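Local structure of hydrogenase (NiFe) small subunit HydA (Allochromatium vinosum, 3MYR) at residues A[9-14]-A[74-79]; A[114-119]-A[143-148]; A[67-72]-A[106-111]; A[183-188]-A[220-225]. The protein probably serves as the electron-transfer subunit of a heterodimeric [NiFe] hydrogenase, carrying electrons from hydrogen oxidation through two [4Fe-4S] clusters and one [3Fe-4S] cluster. All blocks are in the same frame, centred on the assembly; numbering follows the deposited sequence.

Contact 1: A[9-14]-A[74-79]; sequences LSFQEC and GSIPGP. With SF4 (iron/sulfur cluster), chain I.
Gln12 and Ser75 form a single antiparallel, hydrogen-bonded bridge where residues 9-14 leave their strand and pass residues 74-79. Gln12 N donates to Ser75 O at 3.0 Å, with the donor in the carbonyl plane. Gln12 is also the centre of an inverse gamma turn, closed by a weak bond from Glu13 N to Phe11 O. The backbones come close at Gly74, whose CA lies 3.3 Å from Gln12 O. Gln12 then reaches back along Ser75 with its chain extended beyond CG. Its OE1 accepts the hydroxyl proton of Ser75 OG at 2.7 Å, the donor standing about 48° out of the amide plane, while the Pro77 ring packs against the same amide, CD 3.6 Å from OE1. The amide nitrogen NE2 is bound by Thr127 and by Val38 O of the large subunit, so both ends of the amide are held. Phe11 lays its CD2 corner on Ile76 CG1 at 3.5 Å. Beyond the turn, Cys14 SG ligates iron FE4 of the [4Fe-4S] cluster at 2.3 Å, and Glu13 CB touches cluster sulfur S1. Strand 5-10 runs parallel to strand 69-77 up to this point; helix 93-101 packs on Phe11, helix 132-135 on Ile76, and Pro120 of helix 118-121 on Gln12 and Ser75.

Contact 2: A[114-119]-A[143-148]; sequences AAFGGL and NVPGCP. With SF4 (iron/sulfur cluster), chain I.
Residues 114-116 of helix 111-116 pass the end of strand 141-144 with Ala115 CA 5.2 Å from Asn143 CA, and the chain then turns off through Gly117 at positive phi. Ala115 CB points at the Asn143 amide, 3.6 Å from OD1, and lies more loosely against Pro145 CB. The Phe116 ring bridges the same two residues: its CE2 corner rests on Pro145 CB at 3.7 Å and its CE1 corner approaches Asn143 ND2, ring and amide planes turned 64° apart. Ala115 CB also sits over the centre of one face of that ring. A water lies 2.7 Å from both Ala115 O and Asn143 OD1 and links them, though it has more acceptors near it than protons to give; Asn143 ND2 is held by Tyr173 O. This is the carboxyl end of a parallel strand in an alpha/beta domain, where the cluster-binding loop begins. Beyond Pro145, Gly146 adopts a positive phi and Cys147 SG binds iron FE1 of the cluster at 2.3 Å, just before a cis peptide bond to Pro148. Gly146 O stands 3.4 Å from cluster sulfur S4, and Arg59 and Lys211 of the large subunit both bind Cys147 O.

Contact 3: A[67-72]-A[106-111]; sequences QYLVIV and AVIAVG
Leu69 and Ile108 meet at the apolar centre of two neighbouring parallel strands, Leu69 CD2 lying 4.0 Å from Ile108 CG1. The other methyl of Leu69, CD1, touches the end of the Ile108 chain at CD1, and CD2 also packs on Ala106, 3.4 Å from its O. On this same face Ile71 continues the layer, its CG1 beside Ile108 CB; where the strand ends, Ile71 CG2 meets Val110 CG1 at 3.8 Å. With chi1 at 68°, Val110 holds CG1 between its backbone N and carbonyl carbon, which brings that methyl within 3.3 Å of Val72 O. The other face carries Val70, Val72, Val107 and Ala109, where Val72 CG2 meets Val107 CG1 at 4.0 Å. Between the faces runs a ladder of four backbone bonds: Val70 N to Ala106 O, Ile108 N to Val70 O at 2.8 Å, Val72 N to Ile108 O at 2.8 Å, and Val110 N to Val72 O. The strand axes approach to 4.7 Å at their closest and cross at -19°, and CA-H groups of Val107 and Ile71 add contacts to Val70 O and Ile108 O. At the outer end Tyr68 OH is bound by Thr100 O. The pair lies within the parallel part of a mixed sheet, with strand 5-10 flanking 69-77 and strand 141-144 flanking 106-110; helix 93-101 covers Val70, Val72 and Val107.

Contact 4: A[183-188]-A[220-225]; sequences SIHDRC and KGPTTY. With SF4 (iron/sulfur cluster), chain J.
Gly221 O is gripped from opposite faces of its carbonyl plane by two backbone donors: His185 N at 3.2 Å across the contact, and Thr224 N within its own turn. A straighter bond follows, Ile184 N to Thr224 O at 2.8 Å, with an N-H...O angle of 165°. Thr224 is tied down further by its hydroxyl, which donates to Lys220 O. Ser183 OG accepts from Asp186 N in an ST motif and shares a water with Pro222 O, adding a water-mediated link to the two direct bonds. The His185 ring is pinned between protein and metal. Its CG lies anti to the backbone N (chi1 180°), directing ND1 onto iron FE4 of the [4Fe-4S] cluster at 2.0 Å, while Pro222 CG sits over the ring centre at 3.7 Å in a CH-pi contact; Tyr194 meets the same ring edge-to-face. At the far end the Tyr225 ring lies over Ser183, whose CB is 4.1 Å from the ring centroid, and the side chains of Ile184 and Thr224 run side by side. Gly221 CA and Ile184 CG2 both pack on cluster sulfur S2, the latter at 3.7 Å. Cys188 SG ligates iron FE1 at 2.3 Å, and Cys213 and Cys219 complete the set of ligands. If the imidazole is neutral, the cluster carries one negative charge fewer than with four thiolates, which may shift its reduction potential upward, though the protein surroundings also count.

Contacts 1 and 2 supply two ligands of the same [4Fe-4S] cluster, Cys14 and Cys147, from separate loops; Cys17 and Cys113 complete it. Their centres lie about 11 Å apart, and they meet where Gly74 O touches Ala114 CB at 3.4 Å. Contact 3 joins the strands that lead into them: Leu9 N probably bonds to Ile71 O at 2.7 Å, and Val144 N to Ala109 O at 2.8 Å, all within one sheet. Contact 4 stands apart at the histidine-ligated cluster, centre to centre about 28 Å from contact 1 and about 17 Å from contact 2. The [3Fe-4S] cluster lies between, about 4 Å from the Thr224 side chain and about 9 Å from that of Pro145.

Contact 1: A[9-14]-A[74-79]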
loop_
_atom_site.group_PDB
_atom_site.type_symbol
_atom_site.label_atom_id
_atom_site.label_comp_id
_atom_site.label_asym_id
_atom_site.label_seq_id
_atom_site.Cartn_x
_atom_site.Cartn_y
_atom_site.Cartn_z
ATOM N N LEU A 9 -9.614 -8.620 11.566
ATOM C CA LEU A 9 -10.123 -7.237 11.770
ATOM C C LEU A 9 -9.025 -6.275 11.444
ATOM O O LEU A 9 -7.880 -6.413 11.966
ATOM C CB LEU A 9 -10.551 -7.026 13.235
ATOM C CG LEU A 9 -11.630 -8.006 13.769
ATOM C CD1 LEU A 9 -11.912 -7.784 15.264
ATOM C CD2 LEU A 9 -12.847 -7.761 12.893
ATOM N N SER A 10 -9.326 -5.274 10.623
ATOM C CA SER A 10 -8.316 -4.260 10.234
ATOM C C SER A 10 -8.729 -2.917 10.821
ATOM O O SER A 10 -9.802 -2.414 10.482
ATOM C CB SER A 10 -8.288 -4.154 8.683
ATOM O OG SER A 10 -7.903 -5.404 8.174
ATOM N N PHE A 11 -7.932 -2.328 11.701
ATOM C CA PHE A 11 -8.424 -1.104 12.384
ATOM C C PHE A 11 -7.541 0.112 11.994
ATOM O O PHE A 11 -7.482 0.462 10.785
ATOM C CB PHE A 11 -8.453 -1.402 13.906
ATOM C CG PHE A 11 -9.552 -2.403 14.314
ATOM C CD1 PHE A 11 -10.835 -2.308 13.771
ATOM C CD2 PHE A 11 -9.324 -3.366 15.289
ATOM C CE1 PHE A 11 -11.899 -3.115 14.232
ATOM C CE2 PHE A 11 -10.363 -4.218 15.729
ATOM C CZ PHE A 11 -11.654 -4.097 15.198
ATOM N N GLN A 12 -6.677 0.608 12.888
ATOM C CA GLN A 12 -5.796 1.721 12.453
ATOM C C GLN A 12 -4.492 1.130 11.925
ATOM O O GLN A 12 -3.412 1.211 12.588
ATOM C CB GLN A 12 -5.495 2.692 13.598
ATOM C CG GLN A 12 -6.755 3.387 14.166
ATOM C CD GLN A 12 -6.312 4.282 15.299
ATOM O OE1 GLN A 12 -5.918 3.783 16.346
ATOM N NE2 GLN A 12 -6.377 5.617 15.105
ATOM N N GLU A 13 -4.583 0.483 10.771
ATOM C CA GLU A 13 -3.410 -0.201 10.240
ATOM C C GLU A 13 -2.953 0.498 8.944
ATOM O O GLU A 13 -3.719 1.313 8.329
ATOM C CB GLU A 13 -3.661 -1.677 9.947
ATOM C CG GLU A 13 -5.059 -2.055 9.576
ATOM C CD GLU A 13 -5.432 -1.991 8.084
ATOM O OE1 GLU A 13 -6.392 -1.209 7.708
ATOM O OE2 GLU A 13 -4.949 -2.877 7.338
ATOM N N CYS A 14 -1.786 0.077 8.451
ATOM C CA CYS A 14 -1.332 0.647 7.189
ATOM C C CYS A 14 -1.434 -0.446 6.096
ATOM O O CYS A 14 -1.120 -0.199 4.937
ATOM C CB CYS A 14 0.137 1.142 7.410
ATOM S SG CYS A 14 1.404 -0.218 7.278
ATOM N N GLY A 74 -3.531 -3.346 13.398
ATOM C CA GLY A 74 -3.780 -1.902 13.706
ATOM C C GLY A 74 -4.170 -1.672 15.154
ATOM O O GLY A 74 -4.721 -2.550 15.808
ATOM N N SER A 75 -3.941 -0.463 15.639
ATOM C CA SER A 75 -4.380 -0.032 16.963
ATOM C C SER A 75 -5.855 0.340 16.900
ATOM O O SER A 75 -6.460 0.362 15.833
ATOM C CB SER A 75 -3.512 1.154 17.456
ATOM O OG SER A 75 -3.683 2.215 16.509
ATOM N N ILE A 76 -6.454 0.498 18.064
ATOM C CA ILE A 76 -7.866 0.823 18.184
ATOM C C ILE A 76 -8.001 2.099 19.044
ATOM O O ILE A 76 -7.460 2.146 20.166
ATOM C CB ILE A 76 -8.551 -0.324 18.949
ATOM C CG1 ILE A 76 -8.305 -1.671 18.181
ATOM C CG2 ILE A 76 -10.072 -0.062 19.120
ATOM C CD1 ILE A 76 -7.122 -2.560 18.781
ATOM N N PRO A 77 -8.777 3.097 18.578
ATOM C CA PRO A 77 -9.004 4.229 19.485
ATOM C C PRO A 77 -9.828 3.725 20.623
ATOM O O PRO A 77 -10.897 3.101 20.416
ATOM C CB PRO A 77 -9.808 5.227 18.633
ATOM C CG PRO A 77 -9.498 4.822 17.159
ATOM C CD PRO A 77 -9.335 3.309 17.221
ATOM N N GLY A 78 -9.337 3.981 21.831
ATOM C CA GLY A 78 -9.950 3.417 23.025
ATOM C C GLY A 78 -11.331 3.987 23.335
ATOM O O GLY A 78 -11.761 4.991 22.736
ATOM N N PRO A 79 -12.014 3.385 24.315
ATOM C CA PRO A 79 -13.438 3.779 24.530
ATOM C C PRO A 79 -13.539 5.222 25.085
ATOM O O PRO A 79 -14.574 5.809 24.996
ATOM C CB PRO A 79 -13.949 2.742 25.569
ATOM C CG PRO A 79 -12.670 2.302 26.306
ATOM C CD PRO A 79 -11.587 2.300 25.225
HETATM FE FE1 SF4 I . 3.654 -1.435 11.009
HETATM FE FE2 SF4 I . 1.726 -3.437 10.746
HETATM FE FE3 SF4 I . 1.244 -1.150 12.332
HETATM FE FE4 SF4 I . 1.527 -1.212 9.358
HETATM S S1 SF4 I . -0.240 -2.104 10.769
HETATM S S2 SF4 I . 2.179 0.299 10.886
HETATM S S3 SF4 I . 3.288 -2.650 9.193
HETATM S S4 SF4 I . 2.836 -2.713 12.681
#

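Contact 2: A[114-119]-A[143-148]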
loop_
_atom_site.group_PDB
_atom_site.type_symbol
_atom_site.label_atom_id
_atom_site.label_comp_id
_atom_site.label_asym_id
_atom_site.label_seq_id
_atom_site.Cartn_x
_atom_site.Cartn_y
_atom_site.Cartn_z
ATOM N N ALA A 114 -1.158 -3.211 16.726
ATOM C CA ALA A 114 -2.140 -4.002 17.474
ATOM C C ALA A 114 -1.554 -4.510 18.790
ATOM O O ALA A 114 -2.228 -4.516 19.804
ATOM C CB ALA A 114 -2.635 -5.172 16.617
ATOM N N ALA A 115 -0.326 -5.019 18.752
ATOM C CA ALA A 115 0.272 -5.605 19.928
ATOM C C ALA A 115 0.542 -4.588 21.032
ATOM O O ALA A 115 0.228 -4.864 22.200
ATOM C CB ALA A 115 1.527 -6.415 19.579
ATOM N N PHE A 116 1.043 -3.417 20.671
ATOM C CA PHE A 116 1.584 -2.484 21.654
ATOM C C PHE A 116 1.131 -1.023 21.446
ATOM O O PHE A 116 1.607 -0.167 22.168
ATOM C CB PHE A 116 3.141 -2.516 21.616
ATOM C CG PHE A 116 3.736 -3.879 21.893
ATOM C CD1 PHE A 116 3.271 -4.656 22.982
ATOM C CD2 PHE A 116 4.781 -4.363 21.119
ATOM C CE1 PHE A 116 3.808 -5.925 23.256
ATOM C CE2 PHE A 116 5.349 -5.642 21.376
ATOM C CZ PHE A 116 4.879 -6.426 22.440
ATOM N N GLY A 117 0.367 -0.701 20.404
ATOM C CA GLY A 117 -0.016 0.703 20.213
ATOM C C GLY A 117 0.654 1.229 18.935
ATOM O O GLY A 117 -0.015 1.838 18.066
ATOM N N GLY A 118 1.932 0.895 18.727
ATOM C CA GLY A 118 2.545 1.212 17.423
ATOM C C GLY A 118 2.459 2.720 17.021
ATOM O O GLY A 118 2.518 3.628 17.839
ATOM N N LEU A 119 2.348 2.975 15.733
ATOM C CA LEU A 119 2.516 4.291 15.211
ATOM C C LEU A 119 1.405 5.233 15.635
ATOM O O LEU A 119 1.691 6.327 16.047
ATOM C CB LEU A 119 2.600 4.225 13.708
ATOM C CG LEU A 119 3.152 5.346 12.894
ATOM C CD1 LEU A 119 2.698 5.443 11.439
ATOM C CD2 LEU A 119 3.862 6.495 13.569
ATOM N N ASN A 143 0.760 -11.867 20.955
ATOM C CA ASN A 143 1.305 -10.697 20.248
ATOM C C ASN A 143 2.359 -11.111 19.261
ATOM O O ASN A 143 3.293 -11.838 19.624
ATOM C CB ASN A 143 1.934 -9.782 21.279
ATOM C CG ASN A 143 0.860 -9.061 22.110
ATOM O OD1 ASN A 143 -0.224 -8.808 21.589
ATOM N ND2 ASN A 143 1.134 -8.782 23.366
ATOM N N VAL A 144 2.217 -10.690 18.010
ATOM C CA VAL A 144 3.159 -11.053 16.981
ATOM C C VAL A 144 3.625 -9.714 16.368
ATOM O O VAL A 144 3.128 -9.286 15.323
ATOM C CB VAL A 144 2.506 -12.018 15.908
ATOM C CG1 VAL A 144 3.559 -12.423 14.747
ATOM C CG2 VAL A 144 1.977 -13.315 16.596
ATOM N N PRO A 145 4.563 -9.025 17.031
ATOM C CA PRO A 145 4.882 -7.616 16.678
ATOM C C PRO A 145 5.968 -7.534 15.600
ATOM O O PRO A 145 6.442 -8.597 15.121
ATOM C CB PRO A 145 5.382 -7.043 17.963
ATOM C CG PRO A 145 5.976 -8.197 18.695
ATOM C CD PRO A 145 5.036 -9.383 18.368
ATOM N N GLY A 146 6.419 -6.328 15.280
ATOM C CA GLY A 146 7.195 -6.102 14.032
ATOM C C GLY A 146 6.395 -5.156 13.150
ATOM O O GLY A 146 5.193 -5.105 13.251
ATOM N N CYS A 147 7.049 -4.422 12.262
ATOM C CA CYS A 147 6.362 -3.370 11.521
ATOM C C CYS A 147 6.800 -3.498 10.044
ATOM O O CYS A 147 7.693 -2.773 9.559
ATOM C CB CYS A 147 6.775 -2.009 12.138
ATOM S SG CYS A 147 5.733 -0.684 11.501
ATOM N N PRO A 148 6.303 -4.534 9.346
ATOM C CA PRO A 148 5.387 -5.571 9.883
ATOM C C PRO A 148 6.265 -6.741 10.389
ATOM O O PRO A 148 7.493 -6.697 10.241
ATOM C CB PRO A 148 4.573 -5.990 8.655
ATOM C CG PRO A 148 5.584 -5.806 7.458
ATOM C CD PRO A 148 6.555 -4.690 7.896
HETATM FE FE1 SF4 I . 3.654 -1.435 11.009
HETATM FE FE2 SF4 I . 1.726 -3.437 10.746
HETATM FE FE3 SF4 I . 1.244 -1.150 12.332
HETATM FE FE4 SF4 I . 1.527 -1.212 9.358
HETATM S S1 SF4 I . -0.240 -2.104 10.769
HETATM S S2 SF4 I . 2.179 0.299 10.886
HETATM S S3 SF4 I . 3.288 -2.650 9.193
HETATM S S4 SF4 I . 2.836 -2.713 12.681
HETATM O O HOH W 1 -1.750 -6.744 22.417
#

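Contact 3: A[67-72]-A[106-111]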
loop_
_atom_site.group_PDB
_atom_site.type_symbol
_atom_site.label_atom_id
_atom_site.label_comp_id
_atom_site.label_asym_id
_atom_site.label_seq_id
_atom_site.Cartn_x
_atom_site.Cartn_y
_atom_site.Cartn_z
ATOM N N GLN A 67 -15.022 -20.887 18.995
ATOM C CA GLN A 67 -14.033 -21.709 18.265
ATOM C C GLN A 67 -13.254 -20.856 17.300
ATOM O O GLN A 67 -12.229 -21.274 16.851
ATOM C CB GLN A 67 -14.663 -22.872 17.441
ATOM C CG GLN A 67 -15.538 -23.896 18.260
ATOM C CD GLN A 67 -14.741 -24.593 19.381
ATOM O OE1 GLN A 67 -13.631 -25.123 19.167
ATOM N NE2 GLN A 67 -15.285 -24.543 20.602
ATOM N N TYR A 68 -13.743 -19.694 16.912
ATOM C CA TYR A 68 -13.021 -18.982 15.839
ATOM C C TYR A 68 -11.774 -18.221 16.349
ATOM O O TYR A 68 -11.704 -17.805 17.497
ATOM C CB TYR A 68 -13.980 -18.121 15.016
ATOM C CG TYR A 68 -14.673 -17.055 15.863
ATOM C CD1 TYR A 68 -14.075 -15.809 16.075
ATOM C CD2 TYR A 68 -15.908 -17.307 16.464
ATOM C CE1 TYR A 68 -14.740 -14.824 16.864
ATOM C CE2 TYR A 68 -16.586 -16.342 17.240
ATOM C CZ TYR A 68 -15.995 -15.120 17.438
ATOM O OH TYR A 68 -16.645 -14.203 18.222
ATOM N N LEU A 69 -10.815 -18.000 15.469
ATOM C CA LEU A 69 -9.668 -17.192 15.780
ATOM C C LEU A 69 -9.886 -15.762 15.248
ATOM O O LEU A 69 -10.369 -15.584 14.123
ATOM C CB LEU A 69 -8.534 -17.811 14.980
ATOM C CG LEU A 69 -7.084 -17.778 15.394
ATOM C CD1 LEU A 69 -6.259 -17.446 14.179
ATOM C CD2 LEU A 69 -6.651 -16.964 16.645
ATOM N N VAL A 70 -9.530 -14.743 16.029
ATOM C CA VAL A 70 -9.603 -13.389 15.534
ATOM C C VAL A 70 -8.128 -12.951 15.341
ATOM O O VAL A 70 -7.290 -13.176 16.223
ATOM C CB VAL A 70 -10.344 -12.450 16.537
ATOM C CG1 VAL A 70 -10.341 -10.998 16.073
ATOM C CG2 VAL A 70 -11.777 -12.921 16.672
ATOM N N ILE A 71 -7.793 -12.419 14.169
ATOM C CA ILE A 71 -6.497 -11.725 14.003
ATOM C C ILE A 71 -6.796 -10.228 13.880
ATOM O O ILE A 71 -7.803 -9.837 13.208
ATOM C CB ILE A 71 -5.791 -12.250 12.764
ATOM C CG1 ILE A 71 -5.589 -13.791 12.955
ATOM C CG2 ILE A 71 -4.464 -11.506 12.568
ATOM C CD1 ILE A 71 -4.906 -14.490 11.798
ATOM N N VAL A 72 -6.062 -9.397 14.640
ATOM C CA VAL A 72 -6.326 -7.934 14.581
ATOM C C VAL A 72 -5.042 -7.283 14.082
ATOM O O VAL A 72 -3.941 -7.549 14.606
ATOM C CB VAL A 72 -6.582 -7.310 15.949
ATOM C CG1 VAL A 72 -6.789 -5.793 15.825
ATOM C CG2 VAL A 72 -7.724 -7.960 16.645
ATOM N N ALA A 106 -9.352 -17.478 20.558
ATOM C CA ALA A 106 -8.096 -16.766 20.862
ATOM C C ALA A 106 -8.014 -15.587 19.918
ATOM O O ALA A 106 -8.765 -15.522 18.929
ATOM C CB ALA A 106 -6.892 -17.697 20.684
ATOM N N VAL A 107 -7.122 -14.658 20.222
ATOM C CA VAL A 107 -6.906 -13.453 19.423
ATOM C C VAL A 107 -5.386 -13.313 19.174
ATOM O O VAL A 107 -4.570 -13.401 20.096
ATOM C CB VAL A 107 -7.367 -12.164 20.199
ATOM C CG1 VAL A 107 -7.291 -10.929 19.305
ATOM C CG2 VAL A 107 -8.786 -12.334 20.722
ATOM N N ILE A 108 -5.015 -13.069 17.931
ATOM C CA ILE A 108 -3.638 -12.748 17.624
ATOM C C ILE A 108 -3.606 -11.314 17.232
ATOM O O ILE A 108 -4.335 -10.890 16.324
ATOM C CB ILE A 108 -3.169 -13.550 16.401
ATOM C CG1 ILE A 108 -3.195 -15.039 16.741
ATOM C CG2 ILE A 108 -1.761 -13.100 15.969
ATOM C CD1 ILE A 108 -2.832 -15.927 15.498
ATOM N N ALA A 109 -2.784 -10.549 17.951
ATOM C CA ALA A 109 -2.506 -9.190 17.567
ATOM C C ALA A 109 -1.249 -9.213 16.679
ATOM O O ALA A 109 -0.127 -9.413 17.160
ATOM C CB ALA A 109 -2.266 -8.309 18.865
ATOM N N VAL A 110 -1.434 -8.987 15.398
ATOM C CA VAL A 110 -0.321 -9.008 14.440
ATOM C C VAL A 110 0.159 -7.586 14.219
ATOM O O VAL A 110 -0.647 -6.653 13.980
ATOM C CB VAL A 110 -0.772 -9.708 13.118
ATOM C CG1 VAL A 110 -1.815 -8.817 12.441
ATOM C CG2 VAL A 110 0.409 -9.722 12.103
ATOM N N GLY A 111 1.472 -7.383 14.314
ATOM C CA GLY A 111 2.029 -6.028 14.081
ATOM C C GLY A 111 2.179 -5.296 15.419
ATOM O O GLY A 111 1.388 -5.498 16.372
#

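Contact 4: A[183-188]-A[220-225]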
loop_
_atom_site.group_PDB
_atom_site.type_symbol
_atom_site.label_atom_id
_atom_site.label_comp_id
_atom_site.label_asym_id
_atom_site.label_seq_id
_atom_site.Cartn_x
_atom_site.Cartn_y
_atom_site.Cartn_z
ATOM N N SER A 183 17.398 -11.665 21.195
ATOM C CA SER A 183 17.523 -10.325 20.676
ATOM C C SER A 183 18.212 -10.420 19.339
ATOM O O SER A 183 18.991 -11.355 19.074
ATOM C CB SER A 183 18.361 -9.414 21.614
ATOM O OG SER A 183 19.723 -9.809 21.586
ATOM N N ILE A 184 17.975 -9.422 18.509
ATOM C CA ILE A 184 18.724 -9.248 17.259
ATOM C C ILE A 184 20.256 -9.256 17.534
ATOM O O ILE A 184 21.056 -9.969 16.849
ATOM C CB ILE A 184 18.335 -7.904 16.601
ATOM C CG1 ILE A 184 16.821 -7.843 16.173
ATOM C CG2 ILE A 184 19.252 -7.518 15.403
ATOM C CD1 ILE A 184 16.438 -8.828 15.047
ATOM N N HIS A 185 20.660 -8.436 18.499
ATOM C CA HIS A 185 22.059 -8.249 18.779
ATOM C C HIS A 185 22.716 -9.564 19.291
ATOM O O HIS A 185 23.887 -9.793 19.064
ATOM C CB HIS A 185 22.120 -7.063 19.742
ATOM C CG HIS A 185 23.476 -6.670 20.195
ATOM N ND1 HIS A 185 24.372 -5.956 19.381
ATOM C CD2 HIS A 185 24.057 -6.783 21.433
ATOM C CE1 HIS A 185 25.433 -5.660 20.117
ATOM N NE2 HIS A 185 25.230 -6.070 21.376
ATOM N N ASP A 186 21.953 -10.499 19.896
ATOM C CA ASP A 186 22.591 -11.746 20.328
ATOM C C ASP A 186 22.681 -12.769 19.192
ATOM O O ASP A 186 23.158 -13.861 19.423
ATOM C CB ASP A 186 21.820 -12.396 21.498
ATOM C CG ASP A 186 22.176 -11.742 22.853
ATOM O OD1 ASP A 186 23.175 -10.969 22.965
ATOM O OD2 ASP A 186 21.407 -11.921 23.796
ATOM N N ARG A 187 22.205 -12.426 17.982
ATOM C CA ARG A 187 22.296 -13.343 16.855
ATOM C C ARG A 187 22.978 -12.713 15.629
ATOM O O ARG A 187 23.295 -13.413 14.696
ATOM C CB ARG A 187 20.874 -13.829 16.443
ATOM C CG ARG A 187 20.130 -14.616 17.573
ATOM C CD ARG A 187 20.939 -15.896 17.880
ATOM N NE ARG A 187 20.109 -16.993 18.433
ATOM C CZ ARG A 187 20.609 -18.114 18.942
ATOM N NH1 ARG A 187 21.944 -18.307 19.003
ATOM N NH2 ARG A 187 19.791 -19.054 19.349
ATOM N N CYS A 188 23.141 -11.401 15.646
ATOM C CA CYS A 188 23.554 -10.593 14.514
ATOM C C CYS A 188 24.947 -10.959 13.989
ATOM O O CYS A 188 25.929 -11.088 14.756
ATOM C CB CYS A 188 23.518 -9.101 14.937
ATOM S SG CYS A 188 24.065 -8.009 13.560
ATOM N N LYS A 220 19.309 -0.367 17.105
ATOM C CA LYS A 220 18.659 -0.710 18.355
ATOM C C LYS A 220 18.583 -2.219 18.505
ATOM O O LYS A 220 17.880 -2.730 19.369
ATOM C CB LYS A 220 17.223 -0.066 18.397
ATOM C CG LYS A 220 17.219 1.479 18.334
ATOM C CD LYS A 220 18.254 2.103 19.307
ATOM C CE LYS A 220 18.187 3.639 19.312
ATOM N NZ LYS A 220 18.274 4.360 17.986
ATOM N N GLY A 221 19.332 -2.954 17.682
ATOM C CA GLY A 221 19.415 -4.378 17.895
ATOM C C GLY A 221 19.619 -4.865 19.326
ATOM O O GLY A 221 19.053 -5.928 19.672
ATOM N N PRO A 222 20.471 -4.161 20.141
ATOM C CA PRO A 222 20.688 -4.667 21.506
ATOM C C PRO A 222 19.461 -4.830 22.405
ATOM O O PRO A 222 19.526 -5.664 23.288
ATOM C CB PRO A 222 21.696 -3.697 22.139
ATOM C CG PRO A 222 22.506 -3.106 20.874
ATOM C CD PRO A 222 21.471 -3.118 19.736
ATOM N N THR A 223 18.356 -4.110 22.145
ATOM C CA THR A 223 17.155 -4.148 23.002
ATOM C C THR A 223 15.950 -4.602 22.160
ATOM O O THR A 223 14.830 -4.504 22.617
ATOM C CB THR A 223 16.808 -2.761 23.601
ATOM O OG1 THR A 223 16.658 -1.801 22.536
ATOM C CG2 THR A 223 17.928 -2.299 24.629
ATOM N N THR A 224 16.197 -5.184 20.984
ATOM C CA THR A 224 15.112 -5.611 20.103
ATOM C C THR A 224 15.025 -7.110 19.947
ATOM O O THR A 224 16.035 -7.763 19.585
ATOM C CB THR A 224 15.281 -4.937 18.704
ATOM O OG1 THR A 224 15.335 -3.499 18.931
ATOM C CG2 THR A 224 14.053 -5.256 17.819
ATOM N N TYR A 225 13.806 -7.640 20.120
ATOM C CA TYR A 225 13.589 -9.091 20.079
ATOM C C TYR A 225 12.798 -9.471 18.818
ATOM O O TYR A 225 11.697 -8.946 18.629
ATOM C CB TYR A 225 12.868 -9.579 21.394
ATOM C CG TYR A 225 13.837 -9.597 22.587
ATOM C CD1 TYR A 225 14.481 -10.785 23.006
ATOM C CD2 TYR A 225 14.209 -8.412 23.193
ATOM C CE1 TYR A 225 15.450 -10.755 24.073
ATOM C CE2 TYR A 225 15.110 -8.375 24.265
ATOM C CZ TYR A 225 15.762 -9.539 24.650
ATOM O OH TYR A 225 16.687 -9.430 25.663
HETATM FE FE1 SF4 J . 24.306 -6.114 14.838
HETATM FE FE2 SF4 J . 25.877 -3.998 15.745
HETATM FE FE3 SF4 J . 23.161 -3.739 15.528
HETATM FE FE4 SF4 J . 24.257 -5.326 17.464
HETATM S S1 SF4 J . 24.446 -3.072 17.247
HETATM S S2 SF4 J . 22.450 -5.804 16.208
HETATM S S3 SF4 J . 26.045 -6.215 16.317
HETATM S S4 SF4 J . 24.654 -4.089 13.810
HETATM O O HOH W 2 20.966 -8.005 23.228
#